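Local coordinates for protein MmeI (Methylophilus methylotrophus, PDB 5HR4) that acts as a Type IIL restriction-modification enzyme that binds DNA and calcium and probably methylates adenine at N6 using S-adenosyl-L-methionine, at residues Ala166-Lys171 with Cys283-Ser288; Leu193-Phe198 with Thr203-Ser208; Leu748-Ser753 with Gln758-Gly763. All coordinates share one frame; numbering follows the deposited sequence.

Interaction 1 (Ala166-Lys171 with Cys283-Ser288); sequences AERMGK and CSLDWS. With CA (calcium ion), chain G.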
# COMPACT_ATOMS: atom_id res chain seq x y z
N ALA A 166 -1.31 19.95 12.82
CA ALA A 166 -0.44 19.74 11.67
C ALA A 166 -1.11 20.25 10.39
O ALA A 166 -0.48 20.93 9.58
CB ALA A 166 -0.06 18.27 11.53
N GLU A 167 -2.40 19.96 10.22
CA GLU A 167 -3.08 20.41 9.01
C GLU A 167 -3.08 21.93 8.91
O GLU A 167 -2.92 22.48 7.81
CB GLU A 167 -4.51 19.84 8.98
CG GLU A 167 -4.57 18.33 8.68
CD GLU A 167 -5.97 17.73 8.88
OE1 GLU A 167 -6.89 18.49 9.23
OE2 GLU A 167 -6.14 16.49 8.68
N ARG A 168 -3.23 22.63 10.04
CA ARG A 168 -3.16 24.10 10.02
C ARG A 168 -1.76 24.58 9.66
O ARG A 168 -1.60 25.54 8.90
CB ARG A 168 -3.60 24.66 11.37
CG ARG A 168 -5.07 25.15 11.39
CD ARG A 168 -5.51 25.73 12.75
NE ARG A 168 -6.00 24.70 13.66
CZ ARG A 168 -5.48 24.44 14.85
NH1 ARG A 168 -4.46 25.16 15.30
NH2 ARG A 168 -5.99 23.47 15.60
N MET A 169 -0.74 23.93 10.22
CA MET A 169 0.64 24.26 9.86
C MET A 169 0.89 24.03 8.38
O MET A 169 1.58 24.82 7.72
CB MET A 169 1.60 23.43 10.72
CG MET A 169 3.03 23.42 10.23
SD MET A 169 4.21 23.09 11.55
CE MET A 169 4.78 24.76 11.82
N GLY A 170 0.33 22.95 7.82
CA GLY A 170 0.39 22.75 6.39
C GLY A 170 -0.20 23.89 5.59
O GLY A 170 0.35 24.28 4.55
N LYS A 171 -1.32 24.46 6.05
CA LYS A 171 -1.92 25.56 5.29
C LYS A 171 -1.04 26.81 5.35
O LYS A 171 -0.97 27.58 4.38
CB LYS A 171 -3.34 25.86 5.79
N CYS A 283 1.69 28.49 18.15
CA CYS A 283 2.49 28.62 19.37
C CYS A 283 1.67 28.27 20.60
O CYS A 283 2.19 27.67 21.54
CB CYS A 283 3.04 30.04 19.52
SG CYS A 283 4.28 30.51 18.33
N SER A 284 0.40 28.66 20.62
CA SER A 284 -0.36 28.49 21.85
C SER A 284 -0.64 27.03 22.18
O SER A 284 -1.04 26.74 23.31
CB SER A 284 -1.67 29.27 21.78
OG SER A 284 -2.53 28.71 20.81
N LEU A 285 -0.43 26.10 21.25
CA LEU A 285 -0.55 24.68 21.55
C LEU A 285 0.74 24.16 22.19
O LEU A 285 1.78 24.82 22.20
CB LEU A 285 -0.87 23.89 20.29
CG LEU A 285 -2.08 24.40 19.51
CD1 LEU A 285 -2.30 23.58 18.24
CD2 LEU A 285 -3.33 24.39 20.37
N ASP A 286 0.67 22.95 22.73
CA ASP A 286 1.81 22.29 23.35
C ASP A 286 2.36 21.28 22.36
O ASP A 286 1.70 20.28 22.05
CB ASP A 286 1.41 21.63 24.67
CG ASP A 286 2.60 21.12 25.47
OD1 ASP A 286 3.74 21.59 25.23
OD2 ASP A 286 2.40 20.25 26.36
N TRP A 287 3.56 21.54 21.84
CA TRP A 287 4.20 20.65 20.88
C TRP A 287 4.99 19.55 21.55
O TRP A 287 5.63 18.75 20.86
CB TRP A 287 5.08 21.47 19.92
CG TRP A 287 4.20 22.30 19.11
CD1 TRP A 287 3.56 23.43 19.51
CD2 TRP A 287 3.74 22.03 17.79
NE1 TRP A 287 2.76 23.90 18.51
CE2 TRP A 287 2.85 23.06 17.44
CE3 TRP A 287 4.01 21.02 16.86
CZ2 TRP A 287 2.24 23.13 16.18
CZ3 TRP A 287 3.40 21.08 15.62
CH2 TRP A 287 2.52 22.13 15.30
N SER A 288 4.91 19.47 22.88
CA SER A 288 5.80 18.62 23.66
C SER A 288 5.70 17.16 23.25
O SER A 288 6.72 16.47 23.12
CB SER A 288 5.50 18.79 25.14
OG SER A 288 6.61 18.34 25.87
CA CA G . 3.30 26.28 22.96
O HOH W 1 4.17 28.43 23.58

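Interaction 2 (Leu193-Phe198 with Thr203-Ser208); sequences LLFCLF and TIFEKS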
# COMPACT_ATOMS: atom_id res chain seq x y z
N LEU A 193 10.69 26.59 11.70
CA LEU A 193 9.59 27.00 12.58
C LEU A 193 9.11 25.84 13.44
O LEU A 193 8.77 26.01 14.62
CB LEU A 193 8.43 27.53 11.76
CG LEU A 193 8.81 28.77 10.97
CD1 LEU A 193 7.74 29.00 9.92
CD2 LEU A 193 8.92 29.94 11.91
N LEU A 194 9.03 24.65 12.85
CA LEU A 194 8.57 23.50 13.61
C LEU A 194 9.47 23.25 14.81
O LEU A 194 8.99 23.00 15.92
CB LEU A 194 8.55 22.28 12.70
CG LEU A 194 8.03 21.02 13.36
CD1 LEU A 194 6.61 21.23 13.84
CD2 LEU A 194 8.13 19.89 12.36
N PHE A 195 10.78 23.35 14.60
CA PHE A 195 11.70 23.18 15.72
C PHE A 195 11.47 24.26 16.76
O PHE A 195 11.50 23.99 17.96
CB PHE A 195 13.14 23.19 15.22
CG PHE A 195 14.16 23.20 16.31
CD1 PHE A 195 14.54 24.38 16.92
CD2 PHE A 195 14.75 22.02 16.73
CE1 PHE A 195 15.46 24.39 17.92
CE2 PHE A 195 15.69 22.02 17.73
CZ PHE A 195 16.05 23.21 18.33
N CYS A 196 11.25 25.49 16.33
CA CYS A 196 11.00 26.53 17.31
C CYS A 196 9.72 26.26 18.10
O CYS A 196 9.68 26.48 19.32
CB CYS A 196 10.96 27.90 16.63
SG CYS A 196 12.59 28.45 16.07
N LEU A 197 8.67 25.76 17.44
CA LEU A 197 7.43 25.50 18.17
C LEU A 197 7.64 24.42 19.21
O LEU A 197 7.18 24.55 20.35
CB LEU A 197 6.31 25.12 17.20
CG LEU A 197 5.88 26.27 16.29
CD1 LEU A 197 5.04 25.74 15.17
CD2 LEU A 197 5.13 27.32 17.08
N PHE A 198 8.38 23.37 18.86
CA PHE A 198 8.71 22.33 19.83
C PHE A 198 9.61 22.87 20.94
O PHE A 198 9.47 22.48 22.11
CB PHE A 198 9.36 21.16 19.11
CG PHE A 198 9.91 20.11 20.03
CD1 PHE A 198 9.07 19.13 20.56
CD2 PHE A 198 11.26 20.09 20.37
CE1 PHE A 198 9.57 18.13 21.40
CE2 PHE A 198 11.77 19.11 21.21
CZ PHE A 198 10.92 18.12 21.73
N THR A 203 12.40 22.53 27.35
CA THR A 203 13.40 23.34 28.02
C THR A 203 14.52 23.79 27.09
O THR A 203 15.57 24.23 27.57
CB THR A 203 13.97 22.55 29.19
OG1 THR A 203 14.36 21.25 28.71
CG2 THR A 203 12.89 22.38 30.25
N ILE A 204 14.31 23.69 25.78
CA ILE A 204 15.35 24.11 24.84
C ILE A 204 15.44 25.63 24.81
O ILE A 204 16.52 26.21 25.02
CB ILE A 204 15.09 23.54 23.44
CG1 ILE A 204 15.13 22.02 23.49
CG2 ILE A 204 16.15 24.06 22.50
CD1 ILE A 204 14.93 21.36 22.16
N PHE A 205 14.33 26.30 24.51
CA PHE A 205 14.15 27.70 24.87
C PHE A 205 13.47 27.77 26.24
O PHE A 205 12.78 26.83 26.65
CB PHE A 205 13.26 28.46 23.87
CG PHE A 205 13.69 28.37 22.44
CD1 PHE A 205 14.92 27.86 22.07
CD2 PHE A 205 12.85 28.85 21.44
CE1 PHE A 205 15.30 27.81 20.73
CE2 PHE A 205 13.22 28.80 20.10
CZ PHE A 205 14.45 28.28 19.75
N GLU A 206 13.66 28.89 26.93
CA GLU A 206 12.80 29.23 28.05
C GLU A 206 11.35 29.13 27.60
O GLU A 206 11.02 29.48 26.47
CB GLU A 206 13.05 30.65 28.56
CG GLU A 206 14.38 30.91 29.24
CD GLU A 206 14.50 32.37 29.67
OE1 GLU A 206 13.48 32.92 30.16
OE2 GLU A 206 15.58 32.98 29.47
N LYS A 207 10.49 28.69 28.51
CA LYS A 207 9.09 28.41 28.18
C LYS A 207 8.47 29.57 27.42
O LYS A 207 8.47 30.71 27.89
CB LYS A 207 8.31 28.11 29.46
CG LYS A 207 7.00 27.37 29.22
CD LYS A 207 6.68 26.37 30.35
CE LYS A 207 5.54 25.42 29.94
NZ LYS A 207 5.12 24.47 31.03
N SER A 208 7.97 29.26 26.23
CA SER A 208 7.20 30.20 25.41
C SER A 208 8.02 31.38 24.90
O SER A 208 7.46 32.41 24.52
CB SER A 208 5.97 30.70 26.17
OG SER A 208 5.01 29.66 26.32

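Interaction 3 (Leu748-Ser753 with Gln758-Gly763); sequences LIPETS and QFIPIG. With nucleotides of chain C; nucleotides of chain B.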
# COMPACT_ATOMS: atom_id res chain seq x y z
N LEU A 748 -21.63 -17.83 -17.81
CA LEU A 748 -21.05 -16.56 -17.40
C LEU A 748 -20.38 -16.68 -16.03
O LEU A 748 -20.99 -17.20 -15.08
CB LEU A 748 -22.13 -15.49 -17.34
CG LEU A 748 -21.71 -14.03 -17.20
CD1 LEU A 748 -22.83 -13.14 -17.69
CD2 LEU A 748 -21.36 -13.68 -15.75
N ILE A 749 -19.17 -16.15 -15.90
CA ILE A 749 -18.44 -16.09 -14.64
C ILE A 749 -18.16 -14.62 -14.31
O ILE A 749 -17.47 -13.95 -15.07
CB ILE A 749 -17.11 -16.86 -14.68
CG1 ILE A 749 -17.30 -18.30 -15.19
CG2 ILE A 749 -16.45 -16.83 -13.31
CD1 ILE A 749 -17.27 -18.45 -16.72
N PRO A 750 -18.67 -14.09 -13.20
CA PRO A 750 -18.37 -12.69 -12.86
C PRO A 750 -16.90 -12.47 -12.57
O PRO A 750 -16.21 -13.34 -12.02
CB PRO A 750 -19.22 -12.46 -11.59
CG PRO A 750 -20.36 -13.41 -11.75
CD PRO A 750 -19.76 -14.64 -12.39
N GLU A 751 -16.41 -11.27 -12.92
CA GLU A 751 -14.98 -11.03 -12.81
C GLU A 751 -14.56 -10.66 -11.39
O GLU A 751 -13.60 -11.22 -10.85
CB GLU A 751 -14.56 -9.95 -13.80
CG GLU A 751 -13.05 -9.83 -13.99
CD GLU A 751 -12.56 -8.41 -13.80
OE1 GLU A 751 -13.16 -7.68 -12.97
OE2 GLU A 751 -11.59 -8.03 -14.48
N THR A 752 -15.28 -9.74 -10.75
CA THR A 752 -14.89 -9.16 -9.47
C THR A 752 -16.06 -9.29 -8.50
O THR A 752 -17.14 -8.77 -8.78
CB THR A 752 -14.49 -7.70 -9.65
OG1 THR A 752 -13.48 -7.63 -10.66
CG2 THR A 752 -13.97 -7.07 -8.38
N SER A 753 -15.85 -9.98 -7.37
CA SER A 753 -16.98 -10.39 -6.52
C SER A 753 -16.49 -10.77 -5.13
O SER A 753 -15.34 -11.17 -4.94
CB SER A 753 -17.75 -11.55 -7.14
OG SER A 753 -16.90 -12.68 -7.30
N GLN A 758 -18.35 -18.67 -0.62
CA GLN A 758 -17.52 -19.86 -0.71
C GLN A 758 -17.41 -20.36 -2.14
O GLN A 758 -16.50 -21.14 -2.46
CB GLN A 758 -18.08 -20.96 0.21
N PHE A 759 -18.33 -19.92 -3.00
CA PHE A 759 -18.34 -20.21 -4.42
C PHE A 759 -18.58 -18.91 -5.16
O PHE A 759 -19.33 -18.05 -4.67
CB PHE A 759 -19.42 -21.23 -4.77
CG PHE A 759 -19.46 -22.41 -3.84
CD1 PHE A 759 -18.65 -23.52 -4.07
CD2 PHE A 759 -20.30 -22.41 -2.73
CE1 PHE A 759 -18.67 -24.62 -3.19
CE2 PHE A 759 -20.34 -23.50 -1.86
CZ PHE A 759 -19.52 -24.61 -2.09
N ILE A 760 -17.96 -18.75 -6.32
CA ILE A 760 -18.29 -17.63 -7.20
C ILE A 760 -19.60 -17.93 -7.90
O ILE A 760 -19.68 -18.91 -8.66
CB ILE A 760 -17.18 -17.36 -8.23
CG1 ILE A 760 -15.90 -16.90 -7.54
CG2 ILE A 760 -17.60 -16.26 -9.18
CD1 ILE A 760 -14.85 -16.45 -8.50
N PRO A 761 -20.66 -17.14 -7.68
CA PRO A 761 -21.92 -17.35 -8.40
C PRO A 761 -21.76 -17.28 -9.90
O PRO A 761 -21.55 -16.20 -10.46
CB PRO A 761 -22.82 -16.21 -7.90
CG PRO A 761 -22.15 -15.70 -6.66
CD PRO A 761 -20.70 -15.95 -6.82
N ILE A 762 -21.87 -18.42 -10.57
CA ILE A 762 -21.82 -18.49 -12.02
C ILE A 762 -23.16 -19.03 -12.54
O ILE A 762 -23.98 -19.54 -11.78
CB ILE A 762 -20.65 -19.36 -12.49
CG1 ILE A 762 -20.83 -20.78 -12.00
CG2 ILE A 762 -19.34 -18.82 -11.94
CD1 ILE A 762 -19.67 -21.64 -12.35
N GLY A 763 -23.40 -18.90 -13.84
CA GLY A 763 -24.67 -19.41 -14.34
C GLY A 763 -24.77 -19.33 -15.84
O GLY A 763 -23.87 -18.83 -16.52
P DG C 6 -20.76 -8.05 -5.40
OP1 DG C 6 -22.20 -7.72 -5.28
OP2 DG C 6 -20.27 -9.43 -5.13
O5' DG C 6 -20.11 -7.65 -6.82
C5' DG C 6 -20.85 -7.05 -7.82
C4' DG C 6 -20.14 -5.82 -8.39
O4' DG C 6 -19.44 -5.10 -7.36
C3' DG C 6 -19.14 -6.06 -9.52
O3' DG C 6 -19.44 -5.14 -10.49
C2' DG C 6 -17.79 -5.74 -8.89
C1' DG C 6 -18.18 -4.69 -7.86
N9 DG C 6 -17.29 -4.65 -6.71
C8 DG C 6 -17.30 -5.55 -5.67
N7 DG C 6 -16.42 -5.28 -4.76
C5 DG C 6 -15.78 -4.13 -5.22
C6 DG C 6 -14.75 -3.38 -4.63
O6 DG C 6 -14.16 -3.59 -3.57
N1 DG C 6 -14.39 -2.29 -5.41
C2 DG C 6 -14.98 -1.95 -6.61
N2 DG C 6 -14.50 -0.85 -7.21
N3 DG C 6 -15.96 -2.65 -7.18
C4 DG C 6 -16.31 -3.73 -6.43
P DC B 5 -4.39 -9.34 -11.57
OP1 DC B 5 -3.17 -9.86 -10.90
OP2 DC B 5 -5.75 -9.82 -11.25
O5' DC B 5 -4.45 -7.78 -11.31
C5' DC B 5 -3.36 -6.97 -11.65
C4' DC B 5 -3.85 -5.55 -11.83
O4' DC B 5 -4.80 -5.51 -12.90
C3' DC B 5 -4.64 -5.02 -10.65
O3' DC B 5 -3.76 -4.55 -9.68
C2' DC B 5 -5.47 -3.89 -11.29
C1' DC B 5 -5.51 -4.30 -12.77
N1 DC B 5 -6.85 -4.51 -13.30
C2 DC B 5 -7.33 -3.65 -14.29
O2 DC B 5 -6.63 -2.71 -14.64
N3 DC B 5 -8.57 -3.86 -14.80
C4 DC B 5 -9.29 -4.90 -14.37
N4 DC B 5 -10.51 -5.09 -14.90
C5 DC B 5 -8.80 -5.79 -13.37
C6 DC B 5 -7.58 -5.56 -12.88

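Interaction 1 (Ala166-Lys171 with Cys283-Ser288)
Met169 and Trp287 make the sulfur contact between helix 163-178 and the calcium-binding loop. Met169 SD lies 4.2 Å from Trp287 CH2 and 5.2 Å from the centroid of the six-membered ring. At 53° off the ring normal this is an oblique Met-aromatic contact, made at the far end of the indole. A hydrogen bond from NE1 to Leu282 O holds the indole, while the Trp287 backbone N separately bonds to Asp201 OD2.

A van der Waals contact is peripheral. The Leu285 methyl CD1 sits at the edge of the Arg168 guanidinium, 4.0 Å from NH1, the two side chains running roughly perpendicular; NH1 also has a long, weak ion pair with Asp281. With CG beside the backbone N (chi1 -53°), the leucine reaches toward the helix.

Of these two segments, 283-288 gives the calcium two backbone oxygens, Cys283 O at 2.3 Å and Leu285 O at 2.2 Å. A water at 2.4 Å and side-chain oxygens of Gln158 and Asp201 also bind it.

Leu285 thus turns its carbonyl to the ion and its side chain to the helix. The direct contact is van der Waals and Met-aromatic in kind, whereas the loop's polar bonding is directed to calcium and neighbouring residues.

Interaction 2 (Leu193-Phe198 with Thr203-Ser208)
A cysteine sulfur set against the rim of an aromatic ring is the odd feature where Cys196 meets Phe205. Cys196 SG stands 4.1 Å from both CE2 and CZ of Phe205, facing that ring bond rather than one atom. It lies 5.2 Å from the ring centroid and 80° off the normal, which places it nearly in the ring plane and makes this a Cys sulfur-aromatic contact of the edge kind. The same ring meets Phe195 obliquely, CZ of Phe205 being 4.4 Å from CE1 of Phe195. Beyond the helix, Phe205 packs edge-to-face with Phe254.

Ile204 uses its two branches separately. Its CG2 approaches Phe195 CZ at 4.3 Å, while CD1 at the end of the longer branch comes within 4.0 Å of Phe198 CE2. The side chains of Phe198 and Ile204 are nearly perpendicular to each other. Because CG of Phe198 is anti to its backbone N (chi1 172°), the ring is carried out from the helix to where CD1 can reach it. Phe195 and Phe198, one helical turn apart, thus receive a single isoleucine.

All five touching residues are buried, and no hydrogen bond links the segments; the backbone tie of Phe205 to Ala199 lies just past the helical segment. Geometry of this sort belongs to a helix-loop-helix connection: the chain leaving helix 183-200 turns back and lays two apolar residues against the last turns of that helix before helix 209-217 begins, within the helicase-spacer family region.

Interaction 3 (Leu748-Ser753 with Gln758-Gly763)
Pro750 presents the CD-CG side of its puckered ring to the backbone carbonyl of Pro761, with CD 3.1 Å from that oxygen. The methyls CG2 of Ile760 and CG2 of Ile762 also approach Pro750 CD, each at 4.2 Å, while Phe682 and Ile683 of helix 679-683 pack on the proline from outside the two segments. The flat Glu751 carboxylate serves the DNA instead: N4 of cytosine DC5 of chain B donates to Glu751 OE2 over 3.2 Å, with an N-H...O angle of 153°. Glu751 starts away from 758-763, and its chain, with CG opposite the backbone N (chi1 -167°), bends at chi2 to bring the carboxylate to the base. Replacing Glu751 by an alanine would probably leave the cytosine amino group without this acceptor and weaken the reading of that base.

Strands 746-750 and 763-765 are antiparallel neighbours in a four-stranded sheet of the target recognition region, with 763-765 at the edge of the sheet within this chain. Across these two segments Leu748 and Gly763 form an antiparallel hydrogen-bonded pair: Leu748 N to Gly763 O is 2.8 Å at 165°, and the return bond from Gly763 N to Leu748 O is 3.2 Å.

Past this pair, side chains take over. Ile749 and Ile762 extend alongside one another in the same direction, their CG2 atoms 3.8 Å apart. Farther along, Ile760 CG2 comes 4.1 Å from Ser753 OG, while Thr752 and Ser753 turn backbone atoms toward the sugar and phosphate of DG6 of chain C.

How the interactions relate
Interactions 1 and 2 form one neighbourhood, their centres about 12 Å apart, and interaction 2 is nested within the chain loop that interaction 1 closes. Successive helices 163-178 and 183-200 meet where Met169 CE touches Leu197 CD1 at 3.5 Å; helix 183-200 also packs on the loop after helix 273-283, Leu194 CD1 lying 3.7 Å from Trp287 CZ3. Helix 183-200 thus packs on residues of both interactions, including calcium-binding Cys283. Interaction 3 follows later in the sequence and lies on the opposite side of the chain's centre, about 50 Å from interaction 1 and about 60 Å from interaction 2, centre to centre. This separates the helical, calcium-binding region from the sheet whose neighbouring residues contact DNA bases and backbone.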